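Local coordinates for DUF411 domain-containing protein (Pseudomonas aeruginosa, PDB 6WIS) that binds a cysteine-bridged cluster of four copper ions and probably serves bacterial copper resistance by holding or handling the metal, at residues V7-N12 and V30-E35; C13-D18 and G52-G57; L45-S50 and G61-G66. All coordinates share one frame; numbering follows the deposited sequence.

How the contacts relate
All three contacts reach one mixed sheet, in which strand 55-59 lies between strands 4-9 and 62-65. Contact 1 pairs the edge strand 29-34 with 4-9 and carries the zinc site of His8, His33 and Glu35, contact 2 bridges the start of helix 14-24 to strand 55-59 through copper, and contact 3 packs a loop on strand 62-65. Contacts 1 and 2 have centres about 7 Å apart and share backbone bonds, His8 O to Thr56 N at 2.7 Å and Asp10 N to Cys54 O at 3.0 Å. Contact 3, its centre about 13 Å from that of contact 2, reaches the copper-binding loop through Glu65, whose OE2 lies 2.7 Å from Ser53 N.

Contact 1. Residues V7-N12 and V30-E35; sequences VHRDAN and VTDHVE. With ZN (zinc ion), chain K; ZN (zinc ion), chain L.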
loop_
_atom_site.group_PDB
_atom_site.type_symbol
_atom_site.label_atom_id
_atom_site.label_comp_id
_atom_site.label_asym_id
_atom_site.label_seq_id
_atom_site.Cartn_x
_atom_site.Cartn_y
_atom_site.Cartn_z
ATOM N N VAL A 7 -5.111 7.872 2.839
ATOM C CA VAL A 7 -3.667 7.682 2.702
ATOM C C VAL A 7 -2.927 8.641 3.633
ATOM O O VAL A 7 -3.138 9.864 3.584
ATOM C CB VAL A 7 -3.216 7.868 1.249
ATOM C CG1 VAL A 7 -1.695 7.662 1.133
ATOM C CG2 VAL A 7 -3.976 6.869 0.347
ATOM N N HIS A 8 -2.058 8.080 4.473
ATOM C CA HIS A 8 -1.092 8.839 5.268
ATOM C C HIS A 8 0.252 8.702 4.571
ATOM O O HIS A 8 0.746 7.580 4.407
ATOM C CB HIS A 8 -0.991 8.307 6.705
ATOM C CG HIS A 8 -2.298 7.899 7.304
ATOM N ND1 HIS A 8 -2.914 8.615 8.309
ATOM C CD2 HIS A 8 -3.106 6.839 7.048
ATOM C CE1 HIS A 8 -4.047 8.023 8.641
ATOM N NE2 HIS A 8 -4.190 6.943 7.889
ATOM N N ARG A 9 0.838 9.822 4.138
ATOM C CA ARG A 9 2.027 9.737 3.296
ATOM C C ARG A 9 3.174 10.587 3.833
ATOM O O ARG A 9 2.969 11.616 4.481
ATOM C CB ARG A 9 1.711 10.137 1.846
ATOM C CG ARG A 9 1.145 11.546 1.678
ATOM C CD ARG A 9 1.006 11.912 0.202
ATOM N NE ARG A 9 0.203 13.109 -0.006
ATOM C CZ ARG A 9 0.689 14.334 -0.225
ATOM N NH1 ARG A 9 1.998 14.551 -0.258
ATOM N NH2 ARG A 9 -0.147 15.346 -0.424
ATOM N N ASP A 10 4.391 10.128 3.536
ATOM C CA ASP A 10 5.615 10.839 3.890
ATOM C C ASP A 10 5.623 12.246 3.310
ATOM O O ASP A 10 5.131 12.487 2.199
ATOM C CB ASP A 10 6.822 10.073 3.373
ATOM C CG ASP A 10 7.263 8.983 4.319
ATOM O OD1 ASP A 10 6.645 8.850 5.399
ATOM O OD2 ASP A 10 8.230 8.268 3.989
ATOM N N ALA A 11 6.167 13.186 4.072
ATOM C CA ALA A 11 6.335 14.533 3.532
ATOM C C ALA A 11 7.320 14.511 2.368
ATOM O O ALA A 11 8.287 13.743 2.371
ATOM C CB ALA A 11 6.833 15.500 4.619
ATOM N N ASN A 12 7.052 15.353 1.359
ATOM C CA ASN A 12 7.998 15.639 0.264
ATOM C C ASN A 12 8.338 14.388 -0.544
ATOM O O ASN A 12 9.477 14.183 -0.969
ATOM C CB ASN A 12 9.284 16.303 0.782
ATOM C CG ASN A 12 10.143 16.866 -0.361
ATOM O OD1 ASN A 12 9.639 17.597 -1.218
ATOM N ND2 ASN A 12 11.414 16.480 -0.409
ATOM N N VAL A 30 -9.954 8.893 -3.049
ATOM C CA VAL A 30 -8.781 8.967 -2.180
ATOM C C VAL A 30 -8.874 10.233 -1.340
ATOM O O VAL A 30 -9.114 11.321 -1.876
ATOM C CB VAL A 30 -7.466 8.946 -2.995
ATOM C CG1 VAL A 30 -6.240 8.867 -2.068
ATOM C CG2 VAL A 30 -7.447 7.762 -3.979
ATOM N N THR A 31 -8.677 10.097 -0.036
ATOM C CA THR A 31 -8.364 11.235 0.820
ATOM C C THR A 31 -6.964 11.049 1.390
ATOM O O THR A 31 -6.543 9.922 1.673
ATOM C CB THR A 31 -9.372 11.372 1.967
ATOM O OG1 THR A 31 -9.375 10.170 2.724
ATOM C CG2 THR A 31 -10.783 11.628 1.441
ATOM N N ASP A 32 -6.232 12.148 1.565
ATOM C CA ASP A 32 -4.851 11.978 2.001
ATOM C C ASP A 32 -4.333 13.212 2.720
ATOM O O ASP A 32 -4.836 14.320 2.546
ATOM C CB ASP A 32 -3.914 11.668 0.828
ATOM C CG ASP A 32 -3.841 12.800 -0.174
ATOM O OD1 ASP A 32 -4.877 13.058 -0.835
ATOM O OD2 ASP A 32 -2.753 13.428 -0.297
ATOM N N HIS A 33 -3.259 13.005 3.469
ATOM C CA HIS A 33 -2.525 14.098 4.087
ATOM C C HIS A 33 -1.100 13.646 4.321
ATOM O O HIS A 33 -0.823 12.455 4.473
ATOM C CB HIS A 33 -3.141 14.498 5.419
ATOM C CG HIS A 33 -3.362 13.326 6.309
ATOM N ND1 HIS A 33 -4.415 12.457 6.129
ATOM C CD2 HIS A 33 -2.628 12.826 7.329
ATOM C CE1 HIS A 33 -4.343 11.494 7.029
ATOM N NE2 HIS A 33 -3.269 11.696 7.770
ATOM N N VAL A 34 -0.214 14.632 4.361
ATOM C CA VAL A 34 1.140 14.461 4.848
ATOM C C VAL A 34 1.112 14.147 6.344
ATOM O O VAL A 34 0.430 14.823 7.130
ATOM C CB VAL A 34 1.933 15.733 4.522
ATOM C CG1 VAL A 34 3.333 15.667 5.047
ATOM C CG2 VAL A 34 1.934 15.929 3.012
ATOM N N GLU A 35 1.869 13.119 6.745
ATOM C CA GLU A 35 1.785 12.515 8.079
ATOM C C GLU A 35 2.708 13.191 9.091
ATOM O O GLU A 35 3.893 13.370 8.816
ATOM C CB GLU A 35 2.163 11.027 8.019
ATOM C CG GLU A 35 2.265 10.427 9.437
ATOM C CD GLU A 35 0.925 10.448 10.021
ATOM O OE1 GLU A 35 0.099 10.276 9.151
ATOM O OE2 GLU A 35 0.659 10.702 11.222
HETATM ZN ZN ZN K . -2.170 10.388 9.127
HETATM ZN ZN ZN L . -4.281 15.025 -2.083
HETATM O O HOH W 1 6.042 12.805 6.999
#
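His8, His33 and Glu35 meet on one zinc ion where residues 7-12 run beside 30-35. His8 ND1 binds it at 2.1 Å, His33 NE2 at 2.2 Å and Glu35 OE1 at 2.3 Å. The imidazoles lie side by side and point the same way, yet their planes stand at 83°, an oblique pair whose two ligand nitrogens converge on the same ion. Glu35 OE1 comes in at the edge of the His8 ring; the bend of its chain at chi2 (66°) brings the carboxylate back to the ion, and its OE2 accepts a hydrogen bond from Asp37 N.

The frame beneath is a parallel pair of strands, the two outer members of a beta-alpha-beta unit whose crossover is helix 14-24. Val7 N donates to Thr31 O, His33 N to Val7 O, Arg9 N to His33 O and Glu35 N to Arg9 O, which sets His8 level with His33 on one face.

Arg9 diverges from Val34 at its root, but its extended arm swings to Asp32, on the Val7 face, and forms a salt bridge side-on, NE (3.0 Å) and NH2 (3.2 Å) both reaching Asp32 OD2. That oxygen lies in the guanidinium plane, while Val34 CG2 lies over one face, toward the NH1 rim. Asp32 OD1 binds a second zinc ion. Farther along, a water links Ala11 N to Glu35 O.

Contact 2. Residues C13-D18 and G52-G57; sequences CGCCKD and GSCHTG. With CU (copper (II) ion), chain E; CU (copper (II) ion), chain C; CU (copper (II) ion), chain D; ZN (zinc ion), chain J.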
loop_
_atom_site.group_PDB
_atom_site.type_symbol
_atom_site.label_atom_id
_atom_site.label_comp_id
_atom_site.label_asym_id
_atom_site.label_seq_id
_atom_site.Cartn_x
_atom_site.Cartn_y
_atom_site.Cartn_z
ATOM N N CYS A 13 7.345 13.528 -0.749
ATOM C CA CYS A 13 7.536 12.249 -1.424
ATOM C C CYS A 13 6.646 12.258 -2.666
ATOM O O CYS A 13 5.415 12.248 -2.556
ATOM C CB CYS A 13 7.200 11.086 -0.486
ATOM S SG CYS A 13 7.746 9.460 -1.042
ATOM N N GLY A 14 7.272 12.317 -3.839
ATOM C CA GLY A 14 6.554 12.458 -5.093
ATOM C C GLY A 14 5.862 11.185 -5.523
ATOM O O GLY A 14 4.749 11.248 -6.062
ATOM N N CYS A 15 6.490 10.029 -5.253
ATOM C CA CYS A 15 5.920 8.744 -5.665
ATOM C C CYS A 15 4.584 8.459 -4.979
ATOM O O CYS A 15 3.685 7.874 -5.595
ATOM C CB CYS A 15 6.916 7.616 -5.385
ATOM S SG CYS A 15 7.600 7.778 -3.716
ATOM N N CYS A 16 4.431 8.847 -3.703
ATOM C CA CYS A 16 3.149 8.668 -3.020
ATOM C C CYS A 16 2.019 9.367 -3.768
ATOM O O CYS A 16 0.925 8.813 -3.914
ATOM C CB CYS A 16 3.195 9.204 -1.580
ATOM S SG CYS A 16 4.611 8.710 -0.545
ATOM N N LYS A 17 2.257 10.600 -4.218
ATOM C CA LYS A 17 1.250 11.354 -4.955
ATOM C C LYS A 17 0.949 10.722 -6.304
ATOM O O LYS A 17 -0.200 10.757 -6.761
ATOM C CB LYS A 17 1.721 12.808 -5.143
ATOM C CG LYS A 17 1.773 13.632 -3.838
ATOM C CD LYS A 17 2.455 15.001 -4.046
ATOM N N ASP A 18 1.966 10.148 -6.954
ATOM C CA ASP A 18 1.757 9.441 -8.214
ATOM C C ASP A 18 0.934 8.174 -7.992
ATOM O O ASP A 18 0.015 7.876 -8.764
ATOM C CB ASP A 18 3.131 9.117 -8.846
ATOM C CG ASP A 18 3.035 8.559 -10.284
ATOM O OD1 ASP A 18 2.033 8.752 -10.976
ATOM O OD2 ASP A 18 3.994 7.932 -10.741
ATOM N N GLY A 52 7.737 -1.657 6.319
ATOM C CA GLY A 52 7.283 -0.300 6.100
ATOM C C GLY A 52 7.689 0.245 4.743
ATOM O O GLY A 52 8.610 -0.225 4.076
ATOM N N SER A 53 6.985 1.292 4.335
ATOM C CA SER A 53 7.232 1.925 3.054
ATOM C C SER A 53 7.059 3.416 3.285
ATOM O O SER A 53 7.132 3.890 4.425
ATOM C CB SER A 53 6.301 1.321 1.984
ATOM O OG SER A 53 6.601 1.788 0.685
ATOM N N CYS A 54 6.810 4.163 2.205
ATOM C CA CYS A 54 6.739 5.624 2.241
ATOM C C CYS A 54 5.334 6.166 2.522
ATOM O O CYS A 54 5.168 7.379 2.734
ATOM C CB CYS A 54 7.237 6.163 0.893
ATOM S SG CYS A 54 6.443 5.237 -0.478
ATOM N N HIS A 55 4.310 5.319 2.481
ATOM C CA HIS A 55 2.957 5.777 2.782
ATOM C C HIS A 55 2.149 4.593 3.304
ATOM O O HIS A 55 2.511 3.440 3.085
ATOM C CB HIS A 55 2.278 6.383 1.542
ATOM C CG HIS A 55 2.037 5.389 0.439
ATOM N ND1 HIS A 55 2.761 5.381 -0.736
ATOM C CD2 HIS A 55 1.159 4.358 0.342
ATOM C CE1 HIS A 55 2.341 4.396 -1.512
ATOM N NE2 HIS A 55 1.382 3.744 -0.874
ATOM N N THR A 56 1.036 4.886 3.974
ATOM C CA THR A 56 0.160 3.853 4.525
ATOM C C THR A 56 -1.277 4.230 4.188
ATOM O O THR A 56 -1.734 5.304 4.584
ATOM C CB THR A 56 0.319 3.713 6.042
ATOM O OG1 THR A 56 1.702 3.488 6.376
ATOM C CG2 THR A 56 -0.519 2.531 6.544
ATOM N N GLY A 57 -1.971 3.372 3.421
ATOM C CA GLY A 57 -3.382 3.563 3.135
ATOM C C GLY A 57 -4.251 2.721 4.061
ATOM O O GLY A 57 -3.778 1.742 4.636
HETATM CU CU CU E . 6.006 8.742 -2.296
HETATM CU CU CU C . 4.615 6.544 -0.694
HETATM CU CU CU D . 6.666 6.045 -2.612
HETATM ZN ZN ZN J . 2.643 7.048 -12.399
#
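Cys16 and Cys54 meet through a shared copper(II) ion, which takes Cys16 SG at 2.2 Å, Cys54 SG at 2.3 Å and His55 ND1 at 2.2 Å. This is the compact side of the contact, where Cys16, Cys54 and His55 are buried. The Cys16 sulfur sits in the plane of the His55 ring, at its edge and 3.8 Å from ND1; the other ring nitrogen, NE2, makes a weak hydrogen bond to Gly66 O, and Trp19 stacks on the ring. His55 CG lies between its backbone N and carbonyl carbon (chi1 65°), a turn that sends ND1 to the metal.

Cys16 SG and Cys54 SG each bridge two coppers, Cys15 SG three, and Cys13 SG binds one. Cys16 SG also binds, at 2.2 Å, the ion held by Cys13 SG and Cys15 SG; Cys15 SG and Cys54 SG, both 2.3 Å from a third ion, share it with His67; and Cys15 also binds a fourth copper together with Met90 and Met97. The result is a tetranuclear cluster bridged by cysteines, with Cys13 from just before helix 14-24, Cys15 and Cys16 from its first turn, and Cys54 and His55 from the entry to strand 55-59. Metal bonds, with little direct packing, join the two segments: Cys15 SG and Cys54 SG remain 4.3 Å apart, and the summed buried surface is just 164 Å².

Toward its outer side the contact is looser. Cys13 and Cys15 are partly exposed, and each gives it far less surface than Cys16. One helical turn beyond Gly14, Asp18 faces a different metal, using both carboxylate oxygens on a zinc ion completed by His22 and Glu98.

Contact 3. Residues L45-S50 and G61-G66; sequences LGVPYS and GKFVEG
Val47 presses a methyl group onto Phe63 like a knob on a flat plate. Its CG2 stands almost exactly over the middle of the ring, 3.9 Å from the centroid and only 12° off the ring normal, a well-centred CH-pi contact. The isopropyl group holds this position with CG1 anti to the backbone N (chi1 179°), so that CG2 falls to the ring while CG1 turns to the neighbouring side chain.

That neighbour is Glu65, whose bent chain crosses Val47 at about a right angle. CG1 rests on the aliphatic bend and the carboxyl carbon of Glu65, 3.8 Å from both CG and CD, while CG2 of Val47, besides covering the ring, reaches only Glu65 OE1, at 3.7 Å. The buried carboxylate has its polar partners beyond the two segments: OE2 takes Ser53 N and a salt bridge to Lys42, and OE1 pairs with Thr56 OG1.

The rest of the hollow round Phe63 is shaped by main chain as much as by side chains. Leu45 O comes to 3.4 Å from CD2 and Gly46 O to 3.8 Å from CE2, both at a slant to the ring. Leu45 CB meets Phe63 CB at 4.2 Å near the root of the phenylalanine, and Pro48 CD brushes CZ at its far end. Leu111, from strand 106-111, also packs on Phe63 and Pro48.

The loop leaves the end of helix 38-45 through a Schellman motif with Gly46, of positive phi, as its C-prime residue: Val47 N pairs with Lys42 O and Gly46 N with Ser43 O, and the chain leaving it lays Val47 on the side chains of Phe63 and Glu65 from strand 62-65 of the mixed sheet.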
loop_
_atom_site.group_PDB
_atom_site.type_symbol
_atom_site.label_atom_id
_atom_site.label_comp_id
_atom_site.label_asym_id
_atom_site.label_seq_id
_atom_site.Cartn_x
_atom_site.Cartn_y
_atom_site.Cartn_z
ATOM N N LEU A 45 -1.692 0.334 13.153
ATOM C CA LEU A 45 -2.323 -0.514 12.155
ATOM C C LEU A 45 -1.726 -1.912 12.119
ATOM O O LEU A 45 -2.298 -2.796 11.475
ATOM C CB LEU A 45 -2.206 0.154 10.775
ATOM C CG LEU A 45 -3.106 1.375 10.559
ATOM C CD1 LEU A 45 -2.625 2.204 9.396
ATOM C CD2 LEU A 45 -4.544 0.920 10.299
ATOM N N GLY A 46 -0.590 -2.127 12.785
ATOM C CA GLY A 46 0.040 -3.427 12.779
ATOM C C GLY A 46 0.952 -3.687 11.604
ATOM O O GLY A 46 1.176 -4.849 11.250
ATOM N N VAL A 47 1.503 -2.644 10.988
ATOM C CA VAL A 47 2.448 -2.859 9.896
ATOM C C VAL A 47 3.748 -3.379 10.491
ATOM O O VAL A 47 4.344 -2.692 11.330
ATOM C CB VAL A 47 2.708 -1.571 9.102
ATOM C CG1 VAL A 47 3.729 -1.852 7.971
ATOM C CG2 VAL A 47 1.384 -0.962 8.584
ATOM N N PRO A 48 4.243 -4.546 10.072
ATOM C CA PRO A 48 5.485 -5.067 10.658
ATOM C C PRO A 48 6.671 -4.162 10.381
ATOM O O PRO A 48 6.826 -3.604 9.286
ATOM C CB PRO A 48 5.663 -6.431 9.973
ATOM C CG PRO A 48 4.280 -6.780 9.468
ATOM C CD PRO A 48 3.724 -5.450 9.035
ATOM N N TYR A 49 7.531 -4.076 11.384
ATOM C CA TYR A 49 8.724 -3.252 11.433
ATOM C C TYR A 49 9.431 -3.093 10.086
ATOM O O TYR A 49 9.464 -1.988 9.528
ATOM C CB TYR A 49 9.645 -3.858 12.507
ATOM C CG TYR A 49 10.899 -3.086 12.797
ATOM C CD1 TYR A 49 10.851 -1.743 13.151
ATOM C CD2 TYR A 49 12.139 -3.710 12.745
ATOM C CE1 TYR A 49 12.014 -1.026 13.423
ATOM C CE2 TYR A 49 13.303 -3.007 13.017
ATOM C CZ TYR A 49 13.237 -1.672 13.355
ATOM O OH TYR A 49 14.396 -0.984 13.618
ATOM N N SER A 50 9.982 -4.176 9.531
ATOM C CA SER A 50 10.735 -4.070 8.283
ATOM C C SER A 50 9.869 -4.322 7.054
ATOM O O SER A 50 10.362 -4.821 6.027
ATOM C CB SER A 50 11.929 -5.023 8.294
ATOM O OG SER A 50 11.509 -6.315 7.869
ATOM N N GLY A 61 -10.878 -0.899 6.902
ATOM C CA GLY A 61 -10.236 -1.428 8.073
ATOM C C GLY A 61 -8.882 -2.076 7.871
ATOM O O GLY A 61 -8.202 -2.356 8.866
ATOM N N LYS A 62 -8.457 -2.327 6.633
ATOM C CA LYS A 62 -7.204 -3.027 6.370
ATOM C C LYS A 62 -6.151 -2.041 5.872
ATOM O O LYS A 62 -6.483 -1.045 5.217
ATOM C CB LYS A 62 -7.421 -4.131 5.340
ATOM C CG LYS A 62 -8.628 -5.027 5.659
ATOM C CD LYS A 62 -8.708 -6.198 4.695
ATOM C CE LYS A 62 -9.838 -7.165 5.111
ATOM N NZ LYS A 62 -9.729 -8.371 4.261
ATOM N N PHE A 63 -4.882 -2.308 6.190
ATOM C CA PHE A 63 -3.816 -1.390 5.785
ATOM C C PHE A 63 -3.241 -1.779 4.423
ATOM O O PHE A 63 -3.233 -2.946 4.032
ATOM C CB PHE A 63 -2.689 -1.303 6.834
ATOM C CG PHE A 63 -1.872 -2.573 7.019
ATOM C CD1 PHE A 63 -0.891 -2.936 6.105
ATOM C CD2 PHE A 63 -2.037 -3.348 8.163
ATOM C CE1 PHE A 63 -0.142 -4.072 6.294
ATOM C CE2 PHE A 63 -1.283 -4.476 8.368
ATOM C CZ PHE A 63 -0.335 -4.844 7.439
ATOM N N VAL A 64 -2.750 -0.771 3.710
ATOM C CA VAL A 64 -2.169 -0.913 2.375
ATOM C C VAL A 64 -0.838 -0.183 2.476
ATOM O O VAL A 64 -0.809 1.049 2.505
ATOM C CB VAL A 64 -3.052 -0.301 1.278
ATOM C CG1 VAL A 64 -2.364 -0.406 -0.098
ATOM C CG2 VAL A 64 -4.480 -0.981 1.254
ATOM N N GLU A 65 0.250 -0.926 2.617
ATOM C CA GLU A 65 1.555 -0.343 2.900
ATOM C C GLU A 65 2.338 -0.246 1.598
ATOM O O GLU A 65 2.626 -1.265 0.965
ATOM C CB GLU A 65 2.314 -1.184 3.930
ATOM C CG GLU A 65 3.657 -0.592 4.351
ATOM C CD GLU A 65 3.508 0.690 5.169
ATOM O OE1 GLU A 65 2.365 0.966 5.589
ATOM O OE2 GLU A 65 4.522 1.420 5.396
ATOM N N GLY A 66 2.658 0.966 1.190
ATOM C CA GLY A 66 3.481 1.105 0.004
ATOM C C GLY A 66 2.735 1.005 -1.324
ATOM O O GLY A 66 1.505 1.153 -1.434
#